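Side-chain contacts in neurotoxin (Clostridium botulinum, PDB 3N7L), which forms the receptor-binding domain of a botulinum neurotoxin and probably attaches the toxin to gangliosides on nerve cells: residues Trp103-Gly106 with Phe111-Phe114; Tyr247-Val252 with Arg257-Lys262; Ile283-Ile288 with Trp417-Ala422. All blocks are in the same frame, centred on the assembly; numbering follows the deposited sequence.

Contact 1 (Trp103-Gly106 with Phe111-Phe114); sequences WSIG and FLVF
Phe114 lays its ring beside the indole of Trp103, with little overlap between them. The planes are tilted by 29° and slid apart, with the five-membered ring of Trp103 and the Phe114 ring 5.9 Å apart between centroids. The closer touch is at the base of the indole. Trp103 CB lies 3.8 Å from Phe114 CZ, and Trp103 CE3 is near Phe114 CE2. Phe114 leans across because CG is anti to the backbone N (chi1 171°), which swings the ring toward strand 102-108. Ile105 CG1 meets the edge of the same ring, 3.8 Å from Phe114 CD2. The other branch of Ile105 is used as well: CG2 touches Leu112 CD1 at 4.0 Å. The two strands form an antiparallel beta hairpin in the lectin-like, concanavalin-type part of the binding domain. Ile105 and Phe114 are a non-hydrogen-bonded pair, and their side chains share one face. Strands 72-82 and 143-150 cover that face, through Ile75, Phe77 and Ile147 among others. Gly106 and Val113 are the hydrogen-bonded pair. Gly106 N donates to Val113 O at 3.0 Å, and Val113 N donates to Gly106 O at 2.9 Å. Val113 O has a further partner in a water 2.7 Å away, which also donates to Ser104 O and so links the strands a second way. The CB of Ser104 points away from strand 111-117, and its OG is hydrogen-bonded to Asp95 OD1.

Contact 2 (Tyr247-Val252 with Arg257-Lys262); sequences YYMINV and RYMSKK
Met249 and Met259 make the apolar part of this contact. Met249 CB lies 4.2 Å from Met259 SD, a loose van der Waals touch. The sulfur of Met259 does the touching, and rotation about CG-SD (chi3 51°) turns the terminal CE aside. The thioether of Met249 takes another course: CG is anti to the backbone N (chi1 -166°), and the side chain packs on Trp417 and Phe419. Ile283 touches both methionines, so their side chains belong to one buried cluster. A second touch is between a methyl and a carbonyl: Ile250 CG2 stands 4.0 Å from Arg257 O. These segments belong to the beta-trefoil part of the binding domain. Strand 246-251 is in the large antiparallel sheet, between strands 283-287 and 417-421. Strand 257-262 pairs with 265-270 in a separate hairpin. The two segments are therefore not paired with each other, and the nearest CA atoms, those of Ile250 and Tyr258, are 6.8 Å apart. The polar link is made by a single water. It donates to Met249 O at 2.9 Å and to Arg257 O, also at 2.9 Å. Both oxygens are acceptors, so the water supplies the hydrogens that join them. The guanidinium of Arg257 takes no part; its NH1 makes a weak hydrogen bond to Phe268 O.

Contact 3 (Ile283-Ile288 with Trp417-Ala422); sequences IIIKRI and WVFVPA
Phe419 meets Ile283 and Ile285 through carbon alone, and the short polar bond beside it is made by the next residue: Val420 O probably accepts a hydrogen bond from Tyr248 N. Val418 N, on the other flank of Phe419, probably donates to Ile250 O, and on its other edge strand 246-251 bonds through Tyr247 to the backbone of Ile283. Strand 246-251 thus lies between the two segments, which meet through side chains. The CA atoms of Ile283 and Phe419 are 9.0 Å apart. Phe419 reaches over with its ring, CG being anti to the carbonyl carbon (chi1 -59°). The side chain of Ile283 comes at about a right angle to it. Its CD1 methyl approaches the ring obliquely, 3.9 Å from CD2 of Phe419, and is almost as near to CE2. In Ile283, CG1 is wedged between the backbone N and the carbonyl carbon (chi1 59°), and the branch ends at the aromatic ring. Ile285 uses its CD1 over a face of the Phe419 ring, displaced toward the rim, with CE2 of Phe419 4.3 Å away. Both methyls are on the same side of the ring plane. Ile283 CD1 and Ile285 CD1 are 4.4 Å apart, so they form a small joint surface for the phenyl group. This buried aliphatic and aromatic packing brings strand 283-287 and the C-terminal strand 417-421 together across strand 246-251, within the beta-trefoil part of the binding domain.

How the contacts relate
Contact 1 comes first along the chain and closes a short hairpin turn in the N-terminal, lectin-like part. Contact 2 follows in the C-terminal, trefoil-type part and closes another short loop. Contact 3 opens after contact 2 has closed. It spans 128 intervening residues and brings strand 417-421, near the C terminus, back toward strand 283-287. The three are in series, and none crosses another. Contact 1 stands apart, its centre about 36 Å from that of contact 2, on the opposite side of the chain's centre. Contacts 2 and 3 touch and share one sheet, their centres about 11 Å apart.

Contact 1 (Trp103-Gly106 with Phe111-Phe114)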
ATOM      1  N   TRP A 103      18.433 -19.708  -4.494  1.00 26.05           N
ATOM      2  CA  TRP A 103      18.097 -18.405  -3.927  1.00 24.19           C
ATOM      3  C   TRP A 103      16.806 -18.504  -3.129  1.00 22.69           C
ATOM      4  O   TRP A 103      15.998 -19.407  -3.347  1.00 21.98           O
ATOM      5  CB  TRP A 103      17.975 -17.323  -5.014  1.00 23.28           C
ATOM      6  CG  TRP A 103      16.900 -17.542  -6.041  1.00 23.24           C
ATOM      7  CD1 TRP A 103      17.070 -17.997  -7.313  1.00 23.55           C
ATOM      8  CD2 TRP A 103      15.495 -17.289  -5.890  1.00 24.18           C
ATOM      9  NE1 TRP A 103      15.860 -18.043  -7.969  1.00 24.84           N
ATOM     10  CE2 TRP A 103      14.877 -17.614  -7.120  1.00 23.75           C
ATOM     11  CE3 TRP A 103      14.697 -16.817  -4.837  1.00 24.53           C
ATOM     12  CZ2 TRP A 103      13.499 -17.484  -7.325  1.00 25.35           C
ATOM     13  CZ3 TRP A 103      13.322 -16.688  -5.044  1.00 24.47           C
ATOM     14  CH2 TRP A 103      12.740 -17.022  -6.279  1.00 24.96           C
ATOM     15  N   SER A 104      16.619 -17.578  -2.198  1.00 22.72           N
ATOM     16  CA  SER A 104      15.422 -17.588  -1.371  1.00 23.16           C
ATOM     17  C   SER A 104      15.037 -16.190  -0.917  1.00 22.86           C
ATOM     18  O   SER A 104      15.879 -15.294  -0.831  1.00 20.87           O
ATOM     19  CB  SER A 104      15.646 -18.476  -0.143  1.00 26.51           C
ATOM     20  OG  SER A 104      14.451 -18.624   0.602  1.00 30.64           O
ATOM     21  N   ILE A 105      13.748 -16.018  -0.639  1.00 21.90           N
ATOM     22  CA  ILE A 105      13.218 -14.750  -0.164  1.00 21.12           C
ATOM     23  C   ILE A 105      12.469 -15.036   1.124  1.00 20.35           C
ATOM     24  O   ILE A 105      11.596 -15.906   1.166  1.00 21.30           O
ATOM     25  CB  ILE A 105      12.234 -14.119  -1.172  1.00 20.48           C
ATOM     26  CG1 ILE A 105      12.984 -13.701  -2.443  1.00 22.24           C
ATOM     27  CG2 ILE A 105      11.544 -12.916  -0.535  1.00 20.55           C
ATOM     28  CD1 ILE A 105      12.092 -13.126  -3.526  1.00 22.51           C
ATOM     29  N   GLY A 106      12.820 -14.311   2.177  1.00 21.70           N
ATOM     30  CA  GLY A 106      12.150 -14.511   3.445  1.00 21.02           C
ATOM     31  C   GLY A 106      11.943 -13.207   4.184  1.00 22.55           C
ATOM     32  O   GLY A 106      12.329 -12.129   3.709  1.00 21.59           O
ATOM     33  N   PHE A 111      12.380  -6.930   8.312  1.00 23.27           N
ATOM     34  CA  PHE A 111      13.214  -7.185   7.129  1.00 24.47           C
ATOM     35  C   PHE A 111      12.651  -8.152   6.094  1.00 22.05           C
ATOM     36  O   PHE A 111      12.042  -9.168   6.430  1.00 18.15           O
ATOM     37  CB  PHE A 111      14.591  -7.759   7.518  1.00 25.95           C
ATOM     38  CG  PHE A 111      15.429  -6.853   8.368  1.00 29.18           C
ATOM     39  CD1 PHE A 111      15.229  -6.785   9.741  1.00 30.63           C
ATOM     40  CD2 PHE A 111      16.428  -6.074   7.793  1.00 29.43           C
ATOM     41  CE1 PHE A 111      16.012  -5.951  10.533  1.00 31.32           C
ATOM     42  CE2 PHE A 111      17.216  -5.235   8.574  1.00 32.32           C
ATOM     43  CZ  PHE A 111      17.008  -5.172   9.949  1.00 32.58           C
ATOM     44  N   LEU A 112      12.892  -7.821   4.826  1.00 21.84           N
ATOM     45  CA  LEU A 112      12.532  -8.669   3.695  1.00 21.67           C
ATOM     46  C   LEU A 112      13.925  -8.944   3.134  1.00 22.12           C
ATOM     47  O   LEU A 112      14.634  -8.011   2.756  1.00 21.64           O
ATOM     48  CB  LEU A 112      11.712  -7.919   2.647  1.00 22.75           C
ATOM     49  CG  LEU A 112      11.460  -8.722   1.364  1.00 24.15           C
ATOM     50  CD1 LEU A 112      10.386  -9.758   1.621  1.00 25.72           C
ATOM     51  CD2 LEU A 112      11.028  -7.799   0.236  1.00 26.53           C
ATOM     52  N   VAL A 113      14.339 -10.205   3.089  1.00 22.59           N
ATOM     53  CA  VAL A 113      15.679 -10.489   2.597  1.00 23.47           C
ATOM     54  C   VAL A 113      15.786 -11.512   1.474  1.00 23.78           C
ATOM     55  O   VAL A 113      15.098 -12.539   1.459  1.00 22.84           O
ATOM     56  CB  VAL A 113      16.641 -10.864   3.786  1.00 26.52           C
ATOM     57  CG1 VAL A 113      15.842 -11.100   5.051  1.00 25.18           C
ATOM     58  CG2 VAL A 113      17.490 -12.069   3.446  1.00 24.97           C
ATOM     59  N   PHE A 114      16.635 -11.177   0.509  1.00 22.20           N
ATOM     60  CA  PHE A 114      16.890 -12.030  -0.639  1.00 21.71           C
ATOM     61  C   PHE A 114      18.259 -12.645  -0.403  1.00 22.01           C
ATOM     62  O   PHE A 114      19.240 -11.935  -0.165  1.00 21.42           O
ATOM     63  CB  PHE A 114      16.886 -11.212  -1.938  1.00 22.22           C
ATOM     64  CG  PHE A 114      17.342 -11.988  -3.142  1.00 21.47           C
ATOM     65  CD1 PHE A 114      18.663 -11.924  -3.569  1.00 21.72           C
ATOM     66  CD2 PHE A 114      16.458 -12.817  -3.827  1.00 22.93           C
ATOM     67  CE1 PHE A 114      19.104 -12.673  -4.662  1.00 21.21           C
ATOM     68  CE2 PHE A 114      16.887 -13.570  -4.923  1.00 21.95           C
ATOM     69  CZ  PHE A 114      18.213 -13.496  -5.338  1.00 20.88           C
TER
HETATM   70  O   HOH W   1      16.339 -14.873   2.105  1.00 30.15           O

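Contact 2 (Tyr247-Val252 with Arg257-Lys262)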
ATOM      1  N   TYR A 247     -14.328   3.937   6.258  1.00 15.68           N
ATOM      2  CA  TYR A 247     -12.878   4.128   6.299  1.00 16.43           C
ATOM      3  C   TYR A 247     -12.540   5.082   7.423  1.00 16.98           C
ATOM      4  O   TYR A 247     -13.364   5.918   7.815  1.00 17.87           O
ATOM      5  CB  TYR A 247     -12.356   4.793   5.016  1.00 17.80           C
ATOM      6  CG  TYR A 247     -12.348   3.940   3.774  1.00 16.92           C
ATOM      7  CD1 TYR A 247     -11.355   2.982   3.567  1.00 16.79           C
ATOM      8  CD2 TYR A 247     -13.329   4.102   2.794  1.00 18.62           C
ATOM      9  CE1 TYR A 247     -11.344   2.201   2.407  1.00 18.58           C
ATOM     10  CE2 TYR A 247     -13.330   3.328   1.633  1.00 17.49           C
ATOM     11  CZ  TYR A 247     -12.338   2.379   1.448  1.00 17.01           C
ATOM     12  OH  TYR A 247     -12.347   1.595   0.321  1.00 15.45           O
ATOM     13  N   TYR A 248     -11.318   4.965   7.933  1.00 17.46           N
ATOM     14  CA  TYR A 248     -10.843   5.888   8.944  1.00 17.33           C
ATOM     15  C   TYR A 248     -10.035   6.877   8.113  1.00 18.98           C
ATOM     16  O   TYR A 248      -9.100   6.490   7.403  1.00 18.59           O
ATOM     17  CB  TYR A 248      -9.949   5.189   9.970  1.00 17.83           C
ATOM     18  CG  TYR A 248     -10.728   4.338  10.950  1.00 20.64           C
ATOM     19  CD1 TYR A 248     -10.772   2.953  10.819  1.00 21.06           C
ATOM     20  CD2 TYR A 248     -11.445   4.927  11.994  1.00 20.23           C
ATOM     21  CE1 TYR A 248     -11.513   2.167  11.709  1.00 24.19           C
ATOM     22  CE2 TYR A 248     -12.186   4.153  12.887  1.00 23.89           C
ATOM     23  CZ  TYR A 248     -12.212   2.774  12.740  1.00 23.50           C
ATOM     24  OH  TYR A 248     -12.920   2.008  13.630  1.00 25.83           O
ATOM     25  N   MET A 249     -10.424   8.143   8.170  1.00 18.54           N
ATOM     26  CA  MET A 249      -9.738   9.174   7.414  1.00 19.02           C
ATOM     27  C   MET A 249      -8.643   9.754   8.286  1.00 18.71           C
ATOM     28  O   MET A 249      -8.902  10.210   9.405  1.00 17.59           O
ATOM     29  CB  MET A 249     -10.725  10.259   7.009  1.00 19.13           C
ATOM     30  CG  MET A 249     -10.193  11.190   5.949  1.00 16.74           C
ATOM     31  SD  MET A 249     -11.472  12.322   5.425  1.00 24.17           S
ATOM     32  CE  MET A 249     -10.971  13.782   6.292  1.00 22.47           C
ATOM     33  N   ILE A 250      -7.421   9.752   7.765  1.00 17.65           N
ATOM     34  CA  ILE A 250      -6.280  10.236   8.529  1.00 18.03           C
ATOM     35  C   ILE A 250      -5.345  11.084   7.681  1.00 18.32           C
ATOM     36  O   ILE A 250      -5.176  10.827   6.487  1.00 19.48           O
ATOM     37  CB  ILE A 250      -5.465   9.042   9.079  1.00 18.72           C
ATOM     38  CG1 ILE A 250      -6.411   8.024   9.732  1.00 19.08           C
ATOM     39  CG2 ILE A 250      -4.415   9.536  10.082  1.00 18.83           C
ATOM     40  CD1 ILE A 250      -5.717   6.745  10.174  1.00 20.91           C
ATOM     41  N   ASN A 251      -4.741  12.090   8.305  1.00 18.70           N
ATOM     42  CA  ASN A 251      -3.798  12.961   7.618  1.00 18.80           C
ATOM     43  C   ASN A 251      -2.402  12.371   7.808  1.00 19.51           C
ATOM     44  O   ASN A 251      -2.024  11.981   8.919  1.00 19.64           O
ATOM     45  CB  ASN A 251      -3.861  14.380   8.189  1.00 17.42           C
ATOM     46  CG  ASN A 251      -3.032  15.366   7.380  1.00 18.97           C
ATOM     47  OD1 ASN A 251      -1.811  15.428   7.517  1.00 17.25           O
ATOM     48  ND2 ASN A 251      -3.698  16.132   6.516  1.00 18.77           N
ATOM     49  N   VAL A 252      -1.639  12.306   6.726  1.00 19.65           N
ATOM     50  CA  VAL A 252      -0.295  11.744   6.779  1.00 21.81           C
ATOM     51  C   VAL A 252       0.628  12.346   7.841  1.00 20.74           C
ATOM     52  O   VAL A 252       1.519  11.662   8.337  1.00 19.83           O
ATOM     53  CB  VAL A 252       0.381  11.827   5.381  1.00 23.36           C
ATOM     54  CG1 VAL A 252       1.874  11.609   5.496  1.00 27.85           C
ATOM     55  CG2 VAL A 252      -0.228  10.759   4.459  1.00 24.06           C
ATOM     56  N   ARG A 257      -3.557  10.442  15.246  1.00 20.68           N
ATOM     57  CA  ARG A 257      -4.786  11.175  15.537  1.00 21.32           C
ATOM     58  C   ARG A 257      -5.969  10.464  14.900  1.00 20.09           C
ATOM     59  O   ARG A 257      -5.846   9.873  13.832  1.00 19.61           O
ATOM     60  CB  ARG A 257      -4.710  12.601  14.983  1.00 21.57           C
ATOM     61  CG  ARG A 257      -3.665  13.468  15.651  1.00 23.06           C
ATOM     62  CD  ARG A 257      -4.178  14.068  16.946  1.00 26.43           C
ATOM     63  NE  ARG A 257      -3.063  14.563  17.740  1.00 30.01           N
ATOM     64  CZ  ARG A 257      -3.125  15.563  18.611  1.00 37.41           C
ATOM     65  NH1 ARG A 257      -4.267  16.222  18.826  1.00 37.35           N
ATOM     66  NH2 ARG A 257      -2.027  15.899  19.277  1.00 39.06           N
ATOM     67  N   TYR A 258      -7.115  10.513  15.567  1.00 20.40           N
ATOM     68  CA  TYR A 258      -8.324   9.913  15.021  1.00 20.09           C
ATOM     69  C   TYR A 258      -9.373  11.015  14.986  1.00 19.68           C
ATOM     70  O   TYR A 258      -9.209  12.058  15.620  1.00 18.91           O
ATOM     71  CB  TYR A 258      -8.793   8.723  15.882  1.00 21.48           C
ATOM     72  CG  TYR A 258      -9.268   9.085  17.272  1.00 21.70           C
ATOM     73  CD1 TYR A 258     -10.555   9.593  17.488  1.00 21.00           C
ATOM     74  CD2 TYR A 258      -8.435   8.901  18.380  1.00 22.23           C
ATOM     75  CE1 TYR A 258     -11.002   9.900  18.771  1.00 21.21           C
ATOM     76  CE2 TYR A 258      -8.867   9.210  19.668  1.00 21.75           C
ATOM     77  CZ  TYR A 258     -10.148   9.705  19.857  1.00 22.62           C
ATOM     78  OH  TYR A 258     -10.570   9.992  21.129  1.00 25.75           O
ATOM     79  N   MET A 259     -10.444  10.788  14.236  1.00 21.46           N
ATOM     80  CA  MET A 259     -11.506  11.773  14.101  1.00 22.05           C
ATOM     81  C   MET A 259     -12.578  11.748  15.180  1.00 22.16           C
ATOM     82  O   MET A 259     -13.140  10.699  15.496  1.00 21.34           O
ATOM     83  CB  MET A 259     -12.191  11.613  12.748  1.00 24.65           C
ATOM     84  CG  MET A 259     -11.758  12.609  11.706  1.00 28.64           C
ATOM     85  SD  MET A 259     -12.606  12.341  10.133  1.00 30.24           S
ATOM     86  CE  MET A 259     -14.295  12.288  10.641  1.00 29.94           C
ATOM     87  N   SER A 260     -12.863  12.923  15.731  1.00 21.55           N
ATOM     88  CA  SER A 260     -13.900  13.071  16.733  1.00 22.13           C
ATOM     89  C   SER A 260     -14.733  14.292  16.346  1.00 22.07           C
ATOM     90  O   SER A 260     -14.502  14.909  15.301  1.00 24.37           O
ATOM     91  CB  SER A 260     -13.294  13.265  18.120  1.00 24.01           C
ATOM     92  OG  SER A 260     -14.313  13.228  19.106  1.00 26.27           O
ATOM     93  N   LYS A 261     -15.689  14.647  17.189  1.00 22.21           N
ATOM     94  CA  LYS A 261     -16.556  15.781  16.914  1.00 22.54           C
ATOM     95  C   LYS A 261     -16.878  16.553  18.189  1.00 23.76           C
ATOM     96  O   LYS A 261     -17.022  15.969  19.265  1.00 25.59           O
ATOM     97  CB  LYS A 261     -17.853  15.272  16.263  1.00 22.26           C
ATOM     98  CG  LYS A 261     -18.962  16.296  16.062  1.00 21.15           C
ATOM     99  CD  LYS A 261     -20.182  15.618  15.413  1.00 23.39           C
ATOM    100  CE  LYS A 261     -21.349  16.575  15.152  1.00 22.09           C
ATOM    101  NZ  LYS A 261     -22.026  17.049  16.399  1.00 24.43           N
ATOM    102  N   LYS A 262     -16.963  17.872  18.061  1.00 23.53           N
ATOM    103  CA  LYS A 262     -17.322  18.740  19.170  1.00 22.35           C
ATOM    104  C   LYS A 262     -18.140  19.862  18.558  1.00 22.66           C
ATOM    105  O   LYS A 262     -17.628  20.652  17.771  1.00 23.00           O
ATOM    106  CB  LYS A 262     -16.090  19.309  19.869  1.00 23.29           C
ATOM    107  CG  LYS A 262     -16.469  20.134  21.092  1.00 24.99           C
ATOM    108  CD  LYS A 262     -15.304  20.357  22.027  1.00 26.87           C
ATOM    109  CE  LYS A 262     -15.767  21.070  23.289  1.00 27.05           C
ATOM    110  NZ  LYS A 262     -14.635  21.260  24.234  1.00 30.88           N
TER
HETATM  111  O   HOH W   2      -7.422  11.068  11.756  1.00 23.06           O

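Contact 3 (Ile283-Ile288 with Trp417-Ala422)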
ATOM      1  N   ILE A 283     -15.746   7.418   8.145  1.00 21.35           N
ATOM      2  CA  ILE A 283     -16.359   8.174   7.069  1.00 21.52           C
ATOM      3  C   ILE A 283     -16.771   7.205   5.969  1.00 20.91           C
ATOM      4  O   ILE A 283     -16.261   6.087   5.901  1.00 18.17           O
ATOM      5  CB  ILE A 283     -15.366   9.255   6.479  1.00 26.56           C
ATOM      6  CG1 ILE A 283     -14.087   8.605   5.934  1.00 26.58           C
ATOM      7  CG2 ILE A 283     -14.989  10.254   7.548  1.00 31.68           C
ATOM      8  CD1 ILE A 283     -14.260   7.948   4.552  1.00 29.36           C
ATOM      9  N   ILE A 284     -17.707   7.635   5.128  1.00 18.98           N
ATOM     10  CA  ILE A 284     -18.158   6.846   3.992  1.00 18.80           C
ATOM     11  C   ILE A 284     -18.086   7.813   2.815  1.00 18.59           C
ATOM     12  O   ILE A 284     -18.609   8.925   2.888  1.00 18.65           O
ATOM     13  CB  ILE A 284     -19.613   6.347   4.156  1.00 19.55           C
ATOM     14  CG1 ILE A 284     -19.688   5.339   5.306  1.00 20.30           C
ATOM     15  CG2 ILE A 284     -20.091   5.697   2.852  1.00 17.97           C
ATOM     16  CD1 ILE A 284     -21.098   4.901   5.650  1.00 21.54           C
ATOM     17  N   ILE A 285     -17.424   7.402   1.743  1.00 17.04           N
ATOM     18  CA  ILE A 285     -17.285   8.264   0.578  1.00 17.19           C
ATOM     19  C   ILE A 285     -18.475   8.059  -0.352  1.00 16.42           C
ATOM     20  O   ILE A 285     -18.826   6.928  -0.670  1.00 18.99           O
ATOM     21  CB  ILE A 285     -15.959   7.955  -0.161  1.00 17.83           C
ATOM     22  CG1 ILE A 285     -14.814   7.882   0.858  1.00 17.23           C
ATOM     23  CG2 ILE A 285     -15.656   9.045  -1.188  1.00 14.08           C
ATOM     24  CD1 ILE A 285     -13.511   7.331   0.285  1.00 18.37           C
ATOM     25  N   LYS A 286     -19.098   9.156  -0.772  1.00 18.45           N
ATOM     26  CA  LYS A 286     -20.259   9.100  -1.658  1.00 20.30           C
ATOM     27  C   LYS A 286     -19.970   9.854  -2.946  1.00 21.00           C
ATOM     28  O   LYS A 286     -19.506  10.988  -2.929  1.00 21.05           O
ATOM     29  CB  LYS A 286     -21.484   9.698  -0.966  1.00 19.13           C
ATOM     30  CG  LYS A 286     -21.834   9.011   0.349  1.00 20.90           C
ATOM     31  CD  LYS A 286     -22.198   7.546   0.132  1.00 20.72           C
ATOM     32  CE  LYS A 286     -23.501   7.397  -0.651  1.00 24.50           C
ATOM     33  NZ  LYS A 286     -23.813   5.971  -0.978  1.00 26.07           N
ATOM     34  N   ARG A 287     -20.266   9.209  -4.062  1.00 22.37           N
ATOM     35  CA  ARG A 287     -20.012   9.765  -5.382  1.00 26.18           C
ATOM     36  C   ARG A 287     -21.054  10.754  -5.903  1.00 27.25           C
ATOM     37  O   ARG A 287     -22.257  10.560  -5.731  1.00 26.58           O
ATOM     38  CB  ARG A 287     -19.858   8.597  -6.355  1.00 27.03           C
ATOM     39  CG  ARG A 287     -19.905   8.925  -7.824  1.00 32.04           C
ATOM     40  CD  ARG A 287     -19.928   7.614  -8.601  1.00 35.74           C
ATOM     41  NE  ARG A 287     -20.382   7.779  -9.976  1.00 43.96           N
ATOM     42  CZ  ARG A 287     -19.621   8.228 -10.967  1.00 45.48           C
ATOM     43  NH1 ARG A 287     -18.356   8.558 -10.733  1.00 47.50           N
ATOM     44  NH2 ARG A 287     -20.126   8.346 -12.186  1.00 45.29           N
ATOM     45  N   ILE A 288     -20.575  11.822  -6.539  1.00 28.92           N
ATOM     46  CA  ILE A 288     -21.455  12.820  -7.137  1.00 31.59           C
ATOM     47  C   ILE A 288     -21.239  12.817  -8.655  1.00 34.40           C
ATOM     48  O   ILE A 288     -22.198  12.720  -9.419  1.00 35.34           O
ATOM     49  CB  ILE A 288     -21.176  14.239  -6.611  1.00 30.49           C
ATOM     50  CG1 ILE A 288     -21.371  14.288  -5.095  1.00 30.08           C
ATOM     51  CG2 ILE A 288     -22.122  15.230  -7.283  1.00 29.67           C
ATOM     52  CD1 ILE A 288     -20.925  15.608  -4.472  1.00 29.05           C
ATOM     53  N   TRP A 417      -4.181  12.882   2.366  1.00 20.87           N
ATOM     54  CA  TRP A 417      -5.124  12.145   3.192  1.00 20.82           C
ATOM     55  C   TRP A 417      -5.162  10.664   2.855  1.00 21.05           C
ATOM     56  O   TRP A 417      -5.132  10.270   1.689  1.00 19.61           O
ATOM     57  CB  TRP A 417      -6.522  12.745   3.062  1.00 20.64           C
ATOM     58  CG  TRP A 417      -6.597  14.159   3.549  1.00 20.09           C
ATOM     59  CD1 TRP A 417      -6.381  15.292   2.818  1.00 20.98           C
ATOM     60  CD2 TRP A 417      -6.859  14.588   4.889  1.00 19.50           C
ATOM     61  NE1 TRP A 417      -6.490  16.404   3.624  1.00 20.34           N
ATOM     62  CE2 TRP A 417      -6.784  16.000   4.901  1.00 19.34           C
ATOM     63  CE3 TRP A 417      -7.148  13.917   6.086  1.00 17.72           C
ATOM     64  CZ2 TRP A 417      -6.990  16.754   6.062  1.00 19.41           C
ATOM     65  CZ3 TRP A 417      -7.352  14.665   7.242  1.00 16.39           C
ATOM     66  CH2 TRP A 417      -7.271  16.069   7.221  1.00 19.00           C
ATOM     67  N   VAL A 418      -5.232   9.851   3.900  1.00 19.92           N
ATOM     68  CA  VAL A 418      -5.263   8.410   3.750  1.00 20.03           C
ATOM     69  C   VAL A 418      -6.568   7.825   4.275  1.00 19.74           C
ATOM     70  O   VAL A 418      -7.230   8.435   5.115  1.00 19.69           O
ATOM     71  CB  VAL A 418      -4.092   7.782   4.509  1.00 22.05           C
ATOM     72  CG1 VAL A 418      -4.301   6.313   4.634  1.00 29.08           C
ATOM     73  CG2 VAL A 418      -2.788   8.074   3.782  1.00 21.72           C
ATOM     74  N   PHE A 419      -6.931   6.647   3.768  1.00 17.94           N
ATOM     75  CA  PHE A 419      -8.148   5.961   4.185  1.00 18.34           C
ATOM     76  C   PHE A 419      -7.874   4.507   4.575  1.00 17.93           C
ATOM     77  O   PHE A 419      -7.486   3.686   3.745  1.00 19.03           O
ATOM     78  CB  PHE A 419      -9.201   6.003   3.073  1.00 16.06           C
ATOM     79  CG  PHE A 419      -9.578   7.390   2.661  1.00 17.62           C
ATOM     80  CD1 PHE A 419      -8.918   8.020   1.613  1.00 17.55           C
ATOM     81  CD2 PHE A 419     -10.562   8.092   3.358  1.00 19.92           C
ATOM     82  CE1 PHE A 419      -9.230   9.337   1.259  1.00 18.71           C
ATOM     83  CE2 PHE A 419     -10.882   9.407   3.016  1.00 21.28           C
ATOM     84  CZ  PHE A 419     -10.210  10.031   1.961  1.00 21.38           C
ATOM     85  N   VAL A 420      -8.076   4.200   5.849  1.00 19.20           N
ATOM     86  CA  VAL A 420      -7.862   2.853   6.350  1.00 18.13           C
ATOM     87  C   VAL A 420      -9.215   2.167   6.463  1.00 19.25           C
ATOM     88  O   VAL A 420     -10.086   2.611   7.212  1.00 18.01           O
ATOM     89  CB  VAL A 420      -7.198   2.871   7.738  1.00 17.64           C
ATOM     90  CG1 VAL A 420      -6.930   1.438   8.207  1.00 18.36           C
ATOM     91  CG2 VAL A 420      -5.904   3.668   7.677  1.00 18.69           C
ATOM     92  N   PRO A 421      -9.408   1.071   5.716  1.00 20.61           N
ATOM     93  CA  PRO A 421     -10.688   0.358   5.776  1.00 22.57           C
ATOM     94  C   PRO A 421     -10.988  -0.131   7.194  1.00 26.42           C
ATOM     95  O   PRO A 421     -10.122  -0.698   7.861  1.00 25.40           O
ATOM     96  CB  PRO A 421     -10.495  -0.782   4.780  1.00 20.40           C
ATOM     97  CG  PRO A 421      -9.017  -1.047   4.842  1.00 21.68           C
ATOM     98  CD  PRO A 421      -8.422   0.339   4.902  1.00 19.35           C
ATOM     99  N   ALA A 422     -12.209   0.119   7.655  1.00 28.24           N
ATOM    100  CA  ALA A 422     -12.620  -0.305   8.983  1.00 33.39           C
ATOM    101  C   ALA A 422     -12.815  -1.820   8.986  1.00 37.31           C
ATOM    102  O   ALA A 422     -12.536  -2.488   9.980  1.00 37.88           O
ATOM    103  CB  ALA A 422     -13.911   0.393   9.370  1.00 31.46           C
TER